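Local coordinates for poly-beta-1,6-N-acetyl-D-glucosamine export protein (Escherichia coli, PDB 4Y25), which exports the biofilm polysaccharide poly-beta-1,6-N-acetyl-D-glucosamine across the outer membrane, the piece here being its C-terminal membrane beta-barrel, at residues N6-G17 with D29-P40; G131-V141 with V153-D162. One frame throughout, in Å; residues are numbered along the deposited sequence.

Contact 1 (N6-G17 with D29-P40)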
loop_
_atom_site.group_PDB
_atom_site.type_symbol
_atom_site.label_atom_id
_atom_site.label_comp_id
_atom_site.label_asym_id
_atom_site.label_seq_id
_atom_site.Cartn_x
_atom_site.Cartn_y
_atom_site.Cartn_z
ATOM N N ASN A 6 1.083 7.459 -24.407
ATOM C CA ASN A 6 1.351 8.347 -23.278
ATOM C C ASN A 6 0.406 9.545 -23.271
ATOM O O ASN A 6 0.710 10.603 -23.823
ATOM C CB ASN A 6 2.808 8.820 -23.282
ATOM C CG ASN A 6 3.796 7.679 -23.430
ATOM O OD1 ASN A 6 3.437 6.511 -23.297
ATOM N ND2 ASN A 6 5.056 8.015 -23.677
ATOM N N LEU A 7 -0.747 9.359 -22.635
ATOM C CA LEU A 7 -1.793 10.372 -22.599
ATOM C C LEU A 7 -2.057 10.807 -21.163
ATOM O O LEU A 7 -1.230 10.593 -20.277
ATOM C CB LEU A 7 -3.090 9.845 -23.226
ATOM C CG LEU A 7 -3.107 9.254 -24.641
ATOM C CD1 LEU A 7 -2.595 7.820 -24.666
ATOM C CD2 LEU A 7 -4.514 9.317 -25.209
ATOM N N ALA A 8 -3.216 11.415 -20.939
ATOM C CA ALA A 8 -3.661 11.730 -19.589
ATOM C C ALA A 8 -4.121 10.448 -18.903
ATOM O O ALA A 8 -4.632 9.540 -19.556
ATOM C CB ALA A 8 -4.778 12.761 -19.617
ATOM N N GLU A 9 -3.937 10.369 -17.590
ATOM C CA GLU A 9 -4.252 9.145 -16.864
ATOM C C GLU A 9 -5.140 9.396 -15.647
ATOM O O GLU A 9 -4.846 10.252 -14.815
ATOM C CB GLU A 9 -2.959 8.445 -16.432
ATOM C CG GLU A 9 -3.165 7.237 -15.535
ATOM C CD GLU A 9 -1.873 6.486 -15.269
ATOM O OE1 GLU A 9 -1.652 6.068 -14.112
ATOM O OE2 GLU A 9 -1.081 6.307 -16.217
ATOM N N LEU A 10 -6.231 8.643 -15.553
ATOM C CA LEU A 10 -7.087 8.683 -14.375
ATOM C C LEU A 10 -6.878 7.441 -13.521
ATOM O O LEU A 10 -7.033 6.317 -13.994
ATOM C CB LEU A 10 -8.561 8.800 -14.765
ATOM C CG LEU A 10 -9.550 8.547 -13.621
ATOM C CD1 LEU A 10 -9.389 9.576 -12.506
ATOM C CD2 LEU A 10 -10.986 8.516 -14.129
ATOM N N ARG A 11 -6.520 7.647 -12.262
ATOM C CA ARG A 11 -6.394 6.538 -11.332
ATOM C C ARG A 11 -7.448 6.672 -10.241
ATOM O O ARG A 11 -7.615 7.736 -9.642
ATOM C CB ARG A 11 -4.981 6.476 -10.738
ATOM C CG ARG A 11 -4.928 6.234 -9.236
ATOM C CD ARG A 11 -3.514 5.912 -8.763
ATOM N NE ARG A 11 -2.926 4.792 -9.496
ATOM C CZ ARG A 11 -1.973 4.912 -10.416
ATOM N NH1 ARG A 11 -1.486 6.108 -10.723
ATOM N NH2 ARG A 11 -1.503 3.832 -11.026
ATOM N N ILE A 12 -8.182 5.592 -10.015
ATOM C CA ILE A 12 -9.176 5.548 -8.955
ATOM C C ILE A 12 -9.030 4.231 -8.204
ATOM O O ILE A 12 -9.005 3.157 -8.803
ATOM C CB ILE A 12 -10.612 5.709 -9.506
ATOM C CG1 ILE A 12 -11.643 5.373 -8.428
ATOM C CG2 ILE A 12 -10.826 4.846 -10.738
ATOM C CD1 ILE A 12 -11.724 6.401 -7.327
ATOM N N ALA A 13 -8.902 4.322 -6.886
ATOM C CA ALA A 13 -8.686 3.142 -6.062
ATOM C C ALA A 13 -9.484 3.253 -4.777
ATOM O O ALA A 13 -9.644 4.344 -4.228
ATOM C CB ALA A 13 -7.207 2.962 -5.760
ATOM N N GLY A 14 -9.986 2.123 -4.295
ATOM C CA GLY A 14 -10.836 2.137 -3.126
ATOM C C GLY A 14 -10.725 0.915 -2.245
ATOM O O GLY A 14 -10.380 -0.176 -2.698
ATOM N N SER A 15 -11.031 1.110 -0.968
ATOM C CA SER A 15 -10.980 0.042 0.016
ATOM C C SER A 15 -12.204 0.118 0.922
ATOM O O SER A 15 -12.574 1.191 1.394
ATOM C CB SER A 15 -9.691 0.134 0.835
ATOM O OG SER A 15 -9.728 -0.730 1.953
ATOM N N THR A 16 -12.841 -1.023 1.155
ATOM C CA THR A 16 -14.010 -1.061 2.022
ATOM C C THR A 16 -14.082 -2.358 2.821
ATOM O O THR A 16 -13.856 -3.444 2.286
ATOM C CB THR A 16 -15.310 -0.885 1.220
ATOM O OG1 THR A 16 -16.426 -1.253 2.038
ATOM C CG2 THR A 16 -15.292 -1.754 -0.018
ATOM N N GLY A 17 -14.394 -2.232 4.107
ATOM C CA GLY A 17 -14.455 -3.379 4.994
ATOM C C GLY A 17 -15.812 -4.064 5.018
ATOM O O GLY A 17 -16.846 -3.422 5.212
ATOM N N ASP A 29 -15.431 0.244 7.050
ATOM C CA ASP A 29 -14.808 1.519 6.720
ATOM C C ASP A 29 -14.743 1.699 5.214
ATOM O O ASP A 29 -14.793 0.729 4.462
ATOM C CB ASP A 29 -13.408 1.617 7.326
ATOM C CG ASP A 29 -13.429 2.113 8.756
ATOM O OD1 ASP A 29 -14.377 2.839 9.117
ATOM O OD2 ASP A 29 -12.497 1.782 9.518
ATOM N N VAL A 30 -14.641 2.948 4.777
ATOM C CA VAL A 30 -14.638 3.257 3.355
ATOM C C VAL A 30 -13.487 4.187 2.993
ATOM O O VAL A 30 -13.423 5.323 3.460
ATOM C CB VAL A 30 -15.970 3.898 2.921
ATOM C CG1 VAL A 30 -15.895 4.357 1.473
ATOM C CG2 VAL A 30 -17.117 2.919 3.119
ATOM N N ASP A 31 -12.573 3.687 2.166
ATOM C CA ASP A 31 -11.456 4.481 1.667
ATOM C C ASP A 31 -11.571 4.645 0.162
ATOM O O ASP A 31 -11.677 3.659 -0.565
ATOM C CB ASP A 31 -10.118 3.828 2.021
ATOM C CG ASP A 31 -9.629 4.209 3.402
ATOM O OD1 ASP A 31 -10.421 4.790 4.173
ATOM O OD2 ASP A 31 -8.454 3.928 3.716
ATOM N N LEU A 32 -11.561 5.887 -0.305
ATOM C CA LEU A 32 -11.611 6.147 -1.738
ATOM C C LEU A 32 -10.675 7.277 -2.131
ATOM O O LEU A 32 -10.733 8.369 -1.564
ATOM C CB LEU A 32 -13.032 6.488 -2.181
ATOM C CG LEU A 32 -13.165 6.688 -3.691
ATOM C CD1 LEU A 32 -13.536 5.382 -4.383
ATOM C CD2 LEU A 32 -14.170 7.775 -4.002
ATOM N N THR A 33 -9.812 7.009 -3.106
ATOM C CA THR A 33 -8.924 8.033 -3.638
ATOM C C THR A 33 -8.982 8.060 -5.163
ATOM O O THR A 33 -8.889 7.024 -5.822
ATOM C CB THR A 33 -7.462 7.824 -3.171
ATOM O OG1 THR A 33 -6.609 8.764 -3.836
ATOM C CG2 THR A 33 -6.981 6.413 -3.473
ATOM N N THR A 34 -9.160 9.253 -5.716
ATOM C CA THR A 34 -9.170 9.433 -7.161
ATOM C C THR A 34 -8.136 10.480 -7.563
ATOM O O THR A 34 -8.069 11.557 -6.972
ATOM C CB THR A 34 -10.563 9.846 -7.675
ATOM O OG1 THR A 34 -10.453 10.319 -9.024
ATOM C CG2 THR A 34 -11.159 10.940 -6.802
ATOM N N ILE A 35 -7.320 10.148 -8.559
ATOM C CA ILE A 35 -6.242 11.029 -9.003
ATOM C C ILE A 35 -6.164 11.078 -10.525
ATOM O O ILE A 35 -6.217 10.042 -11.189
ATOM C CB ILE A 35 -4.874 10.572 -8.448
ATOM C CG1 ILE A 35 -4.876 10.594 -6.918
ATOM C CG2 ILE A 35 -3.756 11.456 -8.978
ATOM C CD1 ILE A 35 -3.578 10.120 -6.304
ATOM N N VAL A 36 -6.039 12.280 -11.078
ATOM C CA VAL A 36 -5.885 12.431 -12.520
ATOM C C VAL A 36 -4.537 13.051 -12.891
ATOM O O VAL A 36 -4.156 14.104 -12.378
ATOM C CB VAL A 36 -7.022 13.285 -13.123
ATOM C CG1 VAL A 36 -7.248 14.546 -12.299
ATOM C CG2 VAL A 36 -6.724 13.620 -14.579
ATOM N N TYR A 37 -3.812 12.378 -13.778
ATOM C CA TYR A 37 -2.548 12.890 -14.288
ATOM C C TYR A 37 -2.752 13.615 -15.611
ATOM O O TYR A 37 -3.553 13.189 -16.446
ATOM C CB TYR A 37 -1.539 11.755 -14.471
ATOM C CG TYR A 37 -1.034 11.154 -13.181
ATOM C CD1 TYR A 37 -1.771 10.192 -12.505
ATOM C CD2 TYR A 37 0.188 11.540 -12.643
ATOM C CE1 TYR A 37 -1.313 9.636 -11.327
ATOM C CE2 TYR A 37 0.655 10.990 -11.464
ATOM C CZ TYR A 37 -0.099 10.037 -10.810
ATOM O OH TYR A 37 0.358 9.481 -9.638
ATOM N N SER A 38 -2.027 14.715 -15.795
ATOM C CA SER A 38 -2.015 15.428 -17.066
ATOM C C SER A 38 -1.216 14.616 -18.086
ATOM O O SER A 38 -0.539 13.655 -17.715
ATOM C CB SER A 38 -1.412 16.827 -16.891
ATOM O OG SER A 38 -0.029 16.759 -16.584
ATOM N N PRO A 39 -1.299 14.981 -19.378
ATOM C CA PRO A 39 -0.398 14.339 -20.342
ATOM C C PRO A 39 1.052 14.700 -20.038
ATOM O O PRO A 39 1.280 15.592 -19.218
ATOM C CB PRO A 39 -0.844 14.923 -21.688
ATOM C CG PRO A 39 -2.240 15.379 -21.464
ATOM C CD PRO A 39 -2.282 15.852 -20.045
ATOM N N PRO A 40 2.019 14.012 -20.666
ATOM C CA PRO A 40 3.399 14.472 -20.488
ATOM C C PRO A 40 3.524 15.925 -20.933
ATOM O O PRO A 40 3.671 16.185 -22.127
ATOM C CB PRO A 40 4.211 13.529 -21.385
ATOM C CG PRO A 40 3.215 12.925 -22.326
ATOM C CD PRO A 40 1.938 12.839 -21.552
#
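Arg11 and Tyr37 meet diagonally across the strand pair, the guanidinium presenting its edge to the tyrosine, with NH1 3.6 Å from Tyr37 CE1. The two planes stand 89° apart, so the groups touch without stacking. The aliphatic part of Arg11 leaves its strand and bends at chi3 (-54°), which carries the tip back along its own strand. There NH1 forms a long salt bridge to Glu9 OE1, 3.4 Å away. Glu9 OE2 is in turn paired with Arg296, so the carboxylate links two arginines. Glu9 O, which accepts the Tyr37 N-H, lies at the edge of the Tyr37 ring; Glu9 CB and Tyr37 CB are 4.1 Å apart. This face, continued by Ala13, Thr33, Ser15 and Asp31, looks into a closed 16-stranded antiparallel barrel. Strands 8-17 and 30-37 are its first hairpin, with axes 4.5 Å apart and held by nine backbone hydrogen bonds, from Glu9 with Tyr37 to Gly17 with Asp29. The other face, with Leu10, Ile12 and Leu32, is mostly apolar and points outward, consistent with facing lipid. Ile12 has CG1 opposite its own N (chi1 168°), and a further turn at chi2 brings CD1 across to Leu32 CD1, 3.6 Å away, and to Thr34 CB at 3.7 Å. Leu10 CD1 slants over to Thr34 OG1 at 3.7 Å and lies beside Val36. Along the other side of 6-17, strand 283-297 closes the barrel, Leu10 packing on Phe295 and Ile12 on Met293. Beyond the ladder, Ala8 CB rests 4.0 Å from Pro39 CD.

Contact 2 (G131-V141 with V153-D162)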
loop_
_atom_site.group_PDB
_atom_site.type_symbol
_atom_site.label_atom_id
_atom_site.label_comp_id
_atom_site.label_asym_id
_atom_site.label_seq_id
_atom_site.Cartn_x
_atom_site.Cartn_y
_atom_site.Cartn_z
ATOM N N GLY A 131 -7.079 14.031 17.460
ATOM C CA GLY A 131 -6.225 14.900 16.673
ATOM C C GLY A 131 -4.760 14.507 16.632
ATOM O O GLY A 131 -3.892 15.369 16.753
ATOM N N VAL A 132 -4.473 13.220 16.456
ATOM C CA VAL A 132 -3.085 12.770 16.400
ATOM C C VAL A 132 -2.477 12.987 15.016
ATOM O O VAL A 132 -2.870 12.356 14.032
ATOM C CB VAL A 132 -2.944 11.288 16.792
ATOM C CG1 VAL A 132 -1.541 10.790 16.478
ATOM C CG2 VAL A 132 -3.241 11.108 18.272
ATOM N N THR A 133 -1.508 13.894 14.968
ATOM C CA THR A 133 -0.809 14.256 13.744
ATOM C C THR A 133 0.486 13.452 13.632
ATOM O O THR A 133 1.109 13.134 14.645
ATOM C CB THR A 133 -0.508 15.774 13.719
ATOM O OG1 THR A 133 -1.739 16.507 13.757
ATOM C CG2 THR A 133 0.277 16.174 12.479
ATOM N N GLY A 134 0.884 13.110 12.409
ATOM C CA GLY A 134 2.109 12.360 12.202
ATOM C C GLY A 134 2.892 12.733 10.956
ATOM O O GLY A 134 2.320 12.963 9.893
ATOM N N ASN A 135 4.213 12.796 11.098
ATOM C CA ASN A 135 5.116 12.984 9.966
ATOM C C ASN A 135 6.121 11.836 9.920
ATOM O O ASN A 135 6.542 11.338 10.963
ATOM C CB ASN A 135 5.839 14.329 10.058
ATOM C CG ASN A 135 4.883 15.501 10.170
ATOM O OD1 ASN A 135 3.747 15.441 9.696
ATOM N ND2 ASN A 135 5.341 16.580 10.795
ATOM N N SER A 136 6.509 11.413 8.720
ATOM C CA SER A 136 7.311 10.201 8.598
ATOM C C SER A 136 8.414 10.276 7.549
ATOM O O SER A 136 8.505 11.234 6.779
ATOM C CB SER A 136 6.406 9.009 8.275
ATOM O OG SER A 136 5.833 9.144 6.984
ATOM N N ALA A 137 9.246 9.237 7.529
ATOM C CA ALA A 137 10.296 9.086 6.532
ATOM C C ALA A 137 10.463 7.613 6.167
ATOM O O ALA A 137 10.774 6.786 7.023
ATOM C CB ALA A 137 11.604 9.662 7.044
ATOM N N GLN A 138 10.242 7.285 4.898
ATOM C CA GLN A 138 10.397 5.912 4.430
ATOM C C GLN A 138 11.650 5.755 3.580
ATOM O O GLN A 138 12.075 6.692 2.904
ATOM C CB GLN A 138 9.177 5.462 3.621
ATOM C CG GLN A 138 7.841 5.570 4.338
ATOM C CD GLN A 138 6.710 4.952 3.538
ATOM O OE1 GLN A 138 6.941 4.272 2.537
ATOM N NE2 GLN A 138 5.477 5.188 3.973
ATOM N N ALA A 139 12.232 4.561 3.618
ATOM C CA ALA A 139 13.313 4.202 2.711
ATOM C C ALA A 139 13.231 2.718 2.378
ATOM O O ALA A 139 12.791 1.918 3.206
ATOM C CB ALA A 139 14.661 4.540 3.319
ATOM N N TYR A 140 13.639 2.348 1.167
ATOM C CA TYR A 140 13.683 0.936 0.805
ATOM C C TYR A 140 14.772 0.606 -0.210
ATOM O O TYR A 140 15.241 1.473 -0.947
ATOM C CB TYR A 140 12.324 0.472 0.272
ATOM C CG TYR A 140 11.882 1.103 -1.032
ATOM C CD1 TYR A 140 12.289 0.580 -2.256
ATOM C CD2 TYR A 140 11.028 2.197 -1.040
ATOM C CE1 TYR A 140 11.875 1.146 -3.449
ATOM C CE2 TYR A 140 10.608 2.768 -2.228
ATOM C CZ TYR A 140 11.034 2.239 -3.429
ATOM O OH TYR A 140 10.615 2.804 -4.614
ATOM N N VAL A 141 15.167 -0.664 -0.229
ATOM C CA VAL A 141 16.161 -1.166 -1.169
ATOM C C VAL A 141 15.665 -2.470 -1.786
ATOM O O VAL A 141 15.239 -3.379 -1.075
ATOM C CB VAL A 141 17.529 -1.399 -0.489
ATOM C CG1 VAL A 141 18.510 -2.037 -1.460
ATOM C CG2 VAL A 141 18.084 -0.092 0.052
ATOM N N VAL A 153 14.107 -4.838 1.029
ATOM C CA VAL A 153 14.272 -4.337 2.384
ATOM C C VAL A 153 13.643 -2.957 2.502
ATOM O O VAL A 153 13.847 -2.098 1.646
ATOM C CB VAL A 153 15.750 -4.259 2.793
ATOM C CG1 VAL A 153 15.869 -4.208 4.307
ATOM C CG2 VAL A 153 16.517 -5.449 2.234
ATOM N N SER A 154 12.876 -2.750 3.564
ATOM C CA SER A 154 12.184 -1.486 3.764
ATOM C C SER A 154 12.063 -1.157 5.241
ATOM O O SER A 154 11.998 -2.051 6.085
ATOM C CB SER A 154 10.797 -1.526 3.125
ATOM O OG SER A 154 10.045 -0.378 3.474
ATOM N N TRP A 155 12.037 0.133 5.550
ATOM C CA TRP A 155 11.839 0.584 6.918
ATOM C C TRP A 155 11.290 2.001 6.934
ATOM O O TRP A 155 11.448 2.750 5.970
ATOM C CB TRP A 155 13.144 0.513 7.711
ATOM C CG TRP A 155 14.223 1.361 7.140
ATOM C CD1 TRP A 155 14.506 2.654 7.463
ATOM C CD2 TRP A 155 15.169 0.981 6.135
ATOM N NE1 TRP A 155 15.572 3.104 6.723
ATOM C CE2 TRP A 155 15.996 2.094 5.899
ATOM C CE3 TRP A 155 15.396 -0.194 5.412
ATOM C CZ2 TRP A 155 17.036 2.069 4.972
ATOM C CZ3 TRP A 155 16.426 -0.218 4.492
ATOM C CH2 TRP A 155 17.233 0.906 4.280
ATOM N N ALA A 156 10.642 2.362 8.036
ATOM C CA ALA A 156 10.023 3.672 8.159
ATOM C C ALA A 156 9.998 4.140 9.605
ATOM O O ALA A 156 9.744 3.357 10.520
ATOM C CB ALA A 156 8.616 3.646 7.592
ATOM N N PHE A 157 10.269 5.425 9.802
ATOM C CA PHE A 157 10.185 6.037 11.119
ATOM C C PHE A 157 9.043 7.052 11.114
ATOM O O PHE A 157 8.874 7.795 10.147
ATOM C CB PHE A 157 11.517 6.699 11.500
ATOM C CG PHE A 157 12.726 5.829 11.250
ATOM C CD1 PHE A 157 13.183 4.956 12.224
ATOM C CD2 PHE A 157 13.411 5.894 10.046
ATOM C CE1 PHE A 157 14.295 4.158 12.002
ATOM C CE2 PHE A 157 14.524 5.098 9.816
ATOM C CZ PHE A 157 14.965 4.230 10.797
ATOM N N THR A 158 8.248 7.074 12.180
ATOM C CA THR A 158 7.083 7.956 12.236
ATOM C C THR A 158 6.957 8.668 13.578
ATOM O O THR A 158 6.930 8.027 14.626
ATOM C CB THR A 158 5.772 7.185 11.974
ATOM O OG1 THR A 158 5.919 6.348 10.819
ATOM C CG2 THR A 158 4.620 8.152 11.754
ATOM N N ASP A 159 6.869 9.995 13.536
ATOM C CA ASP A 159 6.717 10.798 14.745
ATOM C C ASP A 159 5.278 11.277 14.916
ATOM O O ASP A 159 4.771 12.045 14.098
ATOM C CB ASP A 159 7.666 11.997 14.712
ATOM C CG ASP A 159 8.321 12.261 16.053
ATOM O OD1 ASP A 159 8.487 11.302 16.837
ATOM O OD2 ASP A 159 8.665 13.431 16.323
ATOM N N PHE A 160 4.626 10.820 15.983
ATOM C CA PHE A 160 3.239 11.183 16.264
ATOM C C PHE A 160 3.179 12.477 17.070
ATOM O O PHE A 160 4.146 12.844 17.735
ATOM C CB PHE A 160 2.525 10.062 17.028
ATOM C CG PHE A 160 2.270 8.818 16.216
ATOM C CD1 PHE A 160 3.318 8.105 15.651
ATOM C CD2 PHE A 160 0.980 8.343 16.046
ATOM C CE1 PHE A 160 3.080 6.960 14.917
ATOM C CE2 PHE A 160 0.736 7.196 15.314
ATOM C CZ PHE A 160 1.787 6.504 14.749
ATOM N N SER A 161 2.036 13.157 17.029
ATOM C CA SER A 161 1.874 14.411 17.762
ATOM C C SER A 161 1.584 14.175 19.245
ATOM O O SER A 161 1.209 15.101 19.965
ATOM C CB SER A 161 0.758 15.258 17.145
ATOM O OG SER A 161 -0.505 14.635 17.303
ATOM N N ASP A 162 1.756 12.935 19.695
ATOM C CA ASP A 162 1.593 12.604 21.107
ATOM C C ASP A 162 2.852 11.926 21.648
ATOM O O ASP A 162 2.773 11.017 22.478
ATOM C CB ASP A 162 0.358 11.718 21.317
ATOM C CG ASP A 162 0.515 10.325 20.724
ATOM O OD1 ASP A 162 1.413 10.125 19.882
ATOM O OD2 ASP A 162 -0.271 9.428 21.098
#
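Ala139 and Trp155 share a hydrogen-bonded pair in which the indole folds back over its neighbour. Backbone hydrogen bonds run almost the whole length of the contact, joining Val141 with Val153, Ala139 with Trp155, Ala137 with Phe157 and Asn135 with Asp159 in both directions. The segments 134-141 and 153-160 are thus an antiparallel hairpin; their axes come within 4.6 Å and run 171° to each other. Before Asn135 in the chain the pairing changes: Thr133 N donates to Ser161 OG at 2.6 Å, while the return bond from Ser161 N to Thr133 O is weak. Ser161 OG sits between its own backbone N and carbonyl carbon (chi1 66°), which turns it toward the Thr133 amide. A carbonyl-ring contact is separate: Ala139 O, already the acceptor of Trp155 N, lies 3.9 Å above the indole plane, over its centre. In the apolar packing, Ala139 CB is 3.8 Å from Trp155 CE2, and Val141 CG2 approaches CH2 more loosely. Trp155 and Phe157 point out of the barrel, consistent with facing lipid in the outer membrane. On the opposite face Val132 CG1 meets the edge of the Phe160 ring, 3.5 Å from CD2, and Gln138 CG lies 3.9 Å from Ala156 CB. Ser136 CB merely packs against Thr158 OG1; its hydroxyl is hydrogen-bonded to Ser120 OG. Strand 110-118 flanks 134-141, Gln138 and Ser136 touching Glu117. Strand 165-179 flanks 153-160, Val169 packing on Trp155, and the Phe160 ring lies parallel to that of Tyr203, in the connection between strands 183-195 and 208-225.

In the fold
Contact 1 and contact 2 are two hairpins of the same barrel wall, in series along the chain, contact 1 closing well before contact 2 opens. Going round the sheet, five strands, from 45-55 to 110-118, separate them on one side and seven, from 165-179 to 283-297, on the other. Their centres are 24 Å apart and their nearest atoms about 13 Å, so they do not touch. The Arg11 side of contact 1 and the Gln138 side of contact 2 both face the interior, whereas Leu10 and Trp155 lie on the outward surfaces. The two hairpins form parts of the wall of the barrel through which the polysaccharide is probably passed.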